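Local coordinates for protein CRISPR system Cmr subunit Cmr5 (Thermus thermophilus HB8, PDB 2ZOP) that is a small all-helical subunit that forms a homotrimer and probably belongs to the Cmr ribonucleoprotein complex of CRISPR antiviral defence, at residues A[35-38]-A[39-42]; A[91-94]-A[95-98]; A[58-61]-A[62-66]. One frame throughout, in Å; residues are numbered along the deposited sequence.

All three interactions consist mainly of i to i+4 contacts within one helix, each about two turns long and on a different helix of an all-alpha subunit. Interactions 1 and 2 each include two exposed residues, R40 and Q41 in one, R92 and R95 in the other; interaction 3 has none and sits nearer the chain centre. Interactions 1 and 2, on helices 25-42 and 87-111, touch where L98 packs on P36 and R40 and T94 meets V39. Interaction 3, on helix 57-69, reaches interaction 1 through L62 and L66 on L35, and interaction 2 through L66. Interactions 1 and 2 also contribute to subunit contacts in the trimer; interaction 3 does not, its polar groups reaching other parts of the chain and a sulfate ion.

Interaction 1. Residues A[35-38]-A[39-42]; sequences LPVL and VRQA
R40 folds back over the preceding turn of helix 25-42, P36 O lying over one face of its guanidinium, toward the rim. Four backbone bonds tie the turn. The amides of V39 and Q41 each reach an oxygen four residues back, L35 O at 2.9 Å and V37 O at 2.9 Å, both with N-H...O angles of 167°. P36 O takes R40 N at 3.0 Å. A42 N is 2.7 Å from L38 O in a more bent bond, 148°. The bend at chi3 of R40 (-63°) turns its end back along the helix, where NH1 lies 3.7 Å from P36 CB and NH2 lies 3.7 Å from V37 CG2. NH1 finds its acceptor in E102 of helix 87-111. V37 and Q41 run side by side, and OE1 of Q41 stands 3.6 Å from V37 CG1. On the inner face L35 CD1 meets V39 CG2 at 4.0 Å, and both residues also pack on A47 of helix 44-52. L38 and Q41 touch L91 of a second subunit. The four amides of 39-42 are thus satisfied by the oxygens of 35-38, while the salt bridge to E102 probably offsets the arginine charge and links helices 25-42 and 87-111.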
loop_
_atom_site.group_PDB
_atom_site.type_symbol
_atom_site.label_atom_id
_atom_site.label_comp_id
_atom_site.label_asym_id
_atom_site.label_seq_id
_atom_site.Cartn_x
_atom_site.Cartn_y
_atom_site.Cartn_z
ATOM N N LEU A 35 3.842 15.739 1.365
ATOM C CA LEU A 35 4.820 14.672 1.200
ATOM C C LEU A 35 4.631 13.385 2.014
ATOM O O LEU A 35 4.685 12.288 1.453
ATOM C CB LEU A 35 6.237 15.206 1.405
ATOM C CG LEU A 35 7.335 14.194 1.058
ATOM C CD1 LEU A 35 7.133 13.675 -0.369
ATOM C CD2 LEU A 35 8.714 14.857 1.213
ATOM N N PRO A 36 4.400 13.491 3.329
ATOM C CA PRO A 36 4.228 12.239 4.075
ATOM C C PRO A 36 3.128 11.380 3.461
ATOM O O PRO A 36 3.273 10.163 3.331
ATOM C CB PRO A 36 3.881 12.721 5.485
ATOM C CG PRO A 36 4.648 14.021 5.581
ATOM C CD PRO A 36 4.329 14.653 4.234
ATOM N N VAL A 37 2.036 12.032 3.074
ATOM C CA VAL A 37 0.899 11.350 2.470
ATOM C C VAL A 37 1.303 10.631 1.179
ATOM O O VAL A 37 0.943 9.469 0.966
ATOM C CB VAL A 37 -0.246 12.359 2.173
ATOM C CG1 VAL A 37 -1.358 11.692 1.401
ATOM C CG2 VAL A 37 -0.775 12.928 3.479
ATOM N N LEU A 38 2.046 11.314 0.314
ATOM C CA LEU A 38 2.474 10.687 -0.935
ATOM C C LEU A 38 3.394 9.498 -0.695
ATOM O O LEU A 38 3.291 8.486 -1.381
ATOM C CB LEU A 38 3.192 11.690 -1.835
ATOM C CG LEU A 38 2.346 12.846 -2.352
ATOM C CD1 LEU A 38 3.207 13.705 -3.266
ATOM C CD2 LEU A 38 1.125 12.306 -3.111
ATOM N N VAL A 39 4.308 9.618 0.259
ATOM C CA VAL A 39 5.217 8.508 0.532
ATOM C C VAL A 39 4.413 7.289 0.985
ATOM O O VAL A 39 4.645 6.180 0.508
ATOM C CB VAL A 39 6.279 8.883 1.613
ATOM C CG1 VAL A 39 7.076 7.657 2.022
ATOM C CG2 VAL A 39 7.247 9.947 1.042
ATOM N N ARG A 40 3.455 7.496 1.885
ATOM C CA ARG A 40 2.629 6.394 2.384
ATOM C C ARG A 40 1.719 5.762 1.333
ATOM O O ARG A 40 1.658 4.547 1.209
ATOM C CB ARG A 40 1.748 6.860 3.553
ATOM C CG ARG A 40 2.459 7.007 4.894
ATOM C CD ARG A 40 1.438 7.107 6.020
ATOM N NE ARG A 40 0.596 8.294 5.889
ATOM C CZ ARG A 40 0.964 9.508 6.284
ATOM N NH1 ARG A 40 2.156 9.687 6.840
ATOM N NH2 ARG A 40 0.152 10.544 6.114
ATOM N N GLN A 41 1.018 6.594 0.575
ATOM C CA GLN A 41 0.073 6.099 -0.420
ATOM C C GLN A 41 0.645 5.746 -1.790
ATOM O O GLN A 41 0.204 4.787 -2.415
ATOM C CB GLN A 41 -1.058 7.119 -0.590
ATOM C CG GLN A 41 -1.606 7.658 0.730
ATOM C CD GLN A 41 -2.907 8.439 0.568
ATOM O OE1 GLN A 41 -3.104 9.146 -0.419
ATOM N NE2 GLN A 41 -3.793 8.324 1.553
ATOM N N ALA A 42 1.626 6.512 -2.257
ATOM C CA ALA A 42 2.203 6.273 -3.578
ATOM C C ALA A 42 3.539 5.538 -3.546
ATOM O O ALA A 42 3.964 4.960 -4.552
ATOM C CB ALA A 42 2.357 7.607 -4.319
#

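Interaction 2. Residues A[91-94]-A[95-98]; sequences LRLT and REVL
R95 crosses R92 at a slant, and one face of its guanidinium lies over CA of R92. The two guanidinium planes are turned 65° apart, so the groups do not stack; NH2 of R95 instead rests 3.7 Å from CG of R92. In R95 a chi1 of -67°, with CG anti to the carbonyl carbon, sets CG 3.4 Å from L91 O, and a bend at chi3 then lays the guanidinium over R92. R92 and E96 lie alongside each other, pointing the same way. Their flat ends stand 51° apart, and OE1 of E96 approaches the aliphatic CG of R92 at 3.7 Å. The charged atoms of this pair stay apart, NE of R92 being 4.7 Å from OE1 of E96. That oxygen is instead paired with R4, elsewhere in the chain. L93 crosses E96 at about a right angle and V97 at a slant, L93 CD1 lying 4.2 Å from V97 CG2. Beneath, the amides of R95 to L98 each bond to the oxygen four residues back. L93 and V97 turned toward L44 and L78 of the subunit's own helices, R92 and R95 outward, and R95 against K34 of the third subunit: this is an amphipathic helix of an all-alpha bundle, bordering a trimer interface.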
loop_
_atom_site.group_PDB
_atom_site.type_symbol
_atom_site.label_atom_id
_atom_site.label_comp_id
_atom_site.label_asym_id
_atom_site.label_seq_id
_atom_site.Cartn_x
_atom_site.Cartn_y
_atom_site.Cartn_z
ATOM N N LEU A 91 12.993 -0.224 1.844
ATOM C CA LEU A 91 11.993 -0.080 2.893
ATOM C C LEU A 91 12.559 0.745 4.041
ATOM O O LEU A 91 11.844 1.539 4.648
ATOM C CB LEU A 91 11.541 -1.451 3.388
ATOM C CG LEU A 91 10.772 -2.260 2.341
ATOM C CD1 LEU A 91 10.542 -3.672 2.840
ATOM C CD2 LEU A 91 9.453 -1.579 2.045
ATOM N N ARG A 92 13.844 0.550 4.330
ATOM C CA ARG A 92 14.513 1.301 5.385
ATOM C C ARG A 92 14.599 2.769 4.974
ATOM O O ARG A 92 14.346 3.667 5.781
ATOM C CB ARG A 92 15.928 0.763 5.621
ATOM C CG ARG A 92 16.746 1.623 6.584
ATOM C CD ARG A 92 17.945 0.880 7.159
ATOM N NE ARG A 92 18.946 0.536 6.152
ATOM C CZ ARG A 92 19.298 -0.710 5.847
ATOM N NH1 ARG A 92 18.724 -1.734 6.468
ATOM N NH2 ARG A 92 20.231 -0.934 4.932
ATOM N N LEU A 93 14.963 3.012 3.719
ATOM C CA LEU A 93 15.069 4.382 3.228
ATOM C C LEU A 93 13.698 5.037 3.316
ATOM O O LEU A 93 13.569 6.213 3.675
ATOM C CB LEU A 93 15.560 4.402 1.783
ATOM C CG LEU A 93 15.758 5.797 1.191
ATOM C CD1 LEU A 93 16.784 6.563 2.019
ATOM C CD2 LEU A 93 16.205 5.673 -0.272
ATOM N N THR A 94 12.670 4.262 2.987
ATOM C CA THR A 94 11.305 4.757 3.047
ATOM C C THR A 94 11.001 5.254 4.469
ATOM O O THR A 94 10.489 6.356 4.650
ATOM C CB THR A 94 10.302 3.647 2.646
ATOM O OG1 THR A 94 10.429 3.370 1.240
ATOM C CG2 THR A 94 8.865 4.075 2.965
ATOM N N ARG A 95 11.327 4.445 5.474
ATOM C CA ARG A 95 11.073 4.823 6.867
ATOM C C ARG A 95 11.768 6.119 7.252
ATOM O O ARG A 95 11.189 6.959 7.929
ATOM C CB ARG A 95 11.547 3.733 7.832
ATOM C CG ARG A 95 10.785 2.426 7.764
ATOM C CD ARG A 95 11.050 1.608 9.027
ATOM N NE ARG A 95 12.470 1.301 9.215
ATOM C CZ ARG A 95 13.076 0.213 8.745
ATOM N NH1 ARG A 95 12.395 -0.690 8.054
ATOM N NH2 ARG A 95 14.366 0.020 8.972
ATOM N N GLU A 96 13.021 6.253 6.834
ATOM C CA GLU A 96 13.835 7.434 7.122
ATOM C C GLU A 96 13.284 8.695 6.465
ATOM O O GLU A 96 13.143 9.731 7.106
ATOM C CB GLU A 96 15.278 7.173 6.670
ATOM C CG GLU A 96 15.963 6.103 7.510
ATOM C CD GLU A 96 17.308 5.660 6.959
ATOM O OE1 GLU A 96 18.019 4.905 7.662
ATOM O OE2 GLU A 96 17.653 6.053 5.829
ATOM N N VAL A 97 12.961 8.605 5.184
ATOM C CA VAL A 97 12.409 9.746 4.467
ATOM C C VAL A 97 11.067 10.140 5.093
ATOM O O VAL A 97 10.801 11.322 5.318
ATOM C CB VAL A 97 12.250 9.408 2.964
ATOM C CG1 VAL A 97 11.468 10.488 2.244
ATOM C CG2 VAL A 97 13.635 9.262 2.335
ATOM N N LEU A 98 10.233 9.152 5.405
ATOM C CA LEU A 98 8.932 9.439 6.017
ATOM C C LEU A 98 9.118 10.142 7.369
ATOM O O LEU A 98 8.409 11.100 7.679
ATOM C CB LEU A 98 8.123 8.145 6.198
ATOM C CG LEU A 98 6.719 8.270 6.803
ATOM C CD1 LEU A 98 5.898 9.228 5.962
ATOM C CD2 LEU A 98 6.037 6.902 6.862
#

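Interaction 3. Residues A[58-61]-A[62-66]; sequences AHKA and LGNDL. With SO4 (sulfate ion), chain G.
A first torsion of -177° in K60 and one of -78° in N64 bring these two side chains together across one turn of helix 57-69. They cross at a slant, with CG of K60 3.9 Å from ND2 of N64. Beneath them N64 N bonds to K60 O at 3.1 Å. The polar ends part company: NZ of K60 makes a salt bridge with D52, and OD1 of N64 accepts from the backbone N of L75. At the next residue, D65 N donates to A61 O at 2.8 Å, while OD2 of D65 bonds to the hydroxyl of Y28. L62 N has only weak bonds, to A58 O at 3.5 Å and to H59 O. H59, its CG anti to the carbonyl carbon (chi1 -73°), presents the ND1 edge to a sulfate ion that was probably a crystallisation additive. ND1 donates to sulfate O2 at 2.8 Å with the sulfur in the ring plane, and the backbone N atoms of G55 and K56 bind the same ion. L62 faces inward onto L35 and F104. Apolar packing therefore occupies the inner side, whereas the polar chains tie this helix to other segments, and H59 with the nearby backbone N-H groups can hold an anion.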
loop_
_atom_site.group_PDB
_atom_site.type_symbol
_atom_site.label_atom_id
_atom_site.label_comp_id
_atom_site.label_asym_id
_atom_site.label_seq_id
_atom_site.Cartn_x
_atom_site.Cartn_y
_atom_site.Cartn_z
ATOM N N ALA A 58 9.630 26.668 -4.819
ATOM C CA ALA A 58 9.387 26.357 -3.413
ATOM C C ALA A 58 9.005 24.896 -3.165
ATOM O O ALA A 58 9.317 24.342 -2.109
ATOM C CB ALA A 58 8.303 27.290 -2.851
ATOM N N HIS A 59 8.329 24.275 -4.129
ATOM C CA HIS A 59 7.918 22.879 -3.997
ATOM C C HIS A 59 9.138 21.957 -4.093
ATOM O O HIS A 59 9.297 21.024 -3.299
ATOM C CB HIS A 59 6.906 22.525 -5.089
ATOM C CG HIS A 59 5.547 23.128 -4.884
ATOM N ND1 HIS A 59 4.615 23.215 -5.896
ATOM C CD2 HIS A 59 4.941 23.615 -3.775
ATOM C CE1 HIS A 59 3.495 23.727 -5.420
ATOM N NE2 HIS A 59 3.665 23.977 -4.135
ATOM N N LYS A 60 9.996 22.238 -5.069
ATOM C CA LYS A 60 11.214 21.473 -5.298
ATOM C C LYS A 60 12.178 21.655 -4.124
ATOM O O LYS A 60 12.867 20.717 -3.725
ATOM C CB LYS A 60 11.872 21.944 -6.601
ATOM C CG LYS A 60 13.120 21.180 -7.019
ATOM C CD LYS A 60 12.822 19.700 -7.265
ATOM C CE LYS A 60 13.927 19.027 -8.076
ATOM N NZ LYS A 60 13.916 19.471 -9.502
ATOM N N ALA A 61 12.211 22.865 -3.567
ATOM C CA ALA A 61 13.099 23.173 -2.445
ATOM C C ALA A 61 12.847 22.242 -1.258
ATOM O O ALA A 61 13.789 21.808 -0.589
ATOM C CB ALA A 61 12.925 24.636 -2.020
ATOM N N LEU A 62 11.581 21.936 -0.995
ATOM C CA LEU A 62 11.253 21.027 0.105
ATOM C C LEU A 62 12.008 19.717 -0.145
ATOM O O LEU A 62 12.659 19.172 0.755
ATOM C CB LEU A 62 9.733 20.781 0.152
ATOM C CG LEU A 62 9.100 19.896 1.246
ATOM C CD1 LEU A 62 9.307 18.420 0.932
ATOM C CD2 LEU A 62 9.691 20.246 2.605
ATOM N N GLY A 63 11.949 19.237 -1.383
ATOM C CA GLY A 63 12.624 17.994 -1.737
ATOM C C GLY A 63 14.130 18.004 -1.517
ATOM O O GLY A 63 14.687 17.069 -0.943
ATOM N N ASN A 64 14.799 19.056 -1.982
ATOM C CA ASN A 64 16.241 19.163 -1.818
ATOM C C ASN A 64 16.602 19.343 -0.343
ATOM O O ASN A 64 17.560 18.754 0.134
ATOM C CB ASN A 64 16.788 20.320 -2.666
ATOM C CG ASN A 64 16.901 19.960 -4.139
ATOM O OD1 ASN A 64 17.404 18.893 -4.491
ATOM N ND2 ASN A 64 16.441 20.854 -5.008
ATOM N N ASP A 65 15.831 20.147 0.383
ATOM C CA ASP A 65 16.091 20.345 1.805
ATOM C C ASP A 65 16.015 19.014 2.555
ATOM O O ASP A 65 16.889 18.689 3.355
ATOM C CB ASP A 65 15.077 21.314 2.416
ATOM C CG ASP A 65 15.305 22.753 1.984
ATOM O OD1 ASP A 65 16.323 23.023 1.313
ATOM O OD2 ASP A 65 14.476 23.618 2.325
ATOM N N LEU A 66 14.962 18.250 2.300
ATOM C CA LEU A 66 14.794 16.968 2.966
ATOM C C LEU A 66 15.952 16.038 2.642
ATOM O O LEU A 66 16.499 15.389 3.532
ATOM C CB LEU A 66 13.457 16.328 2.570
ATOM C CG LEU A 66 13.177 14.948 3.190
ATOM C CD1 LEU A 66 11.691 14.734 3.382
ATOM C CD2 LEU A 66 13.759 13.882 2.290
HETATM S S SO4 G . 3.794 22.799 -9.520
HETATM O O1 SO4 G . 2.732 22.176 -8.707
HETATM O O2 SO4 G . 4.954 23.152 -8.670
HETATM O O3 SO4 G . 4.239 21.836 -10.546
HETATM O O4 SO4 G . 3.257 24.020 -10.153
#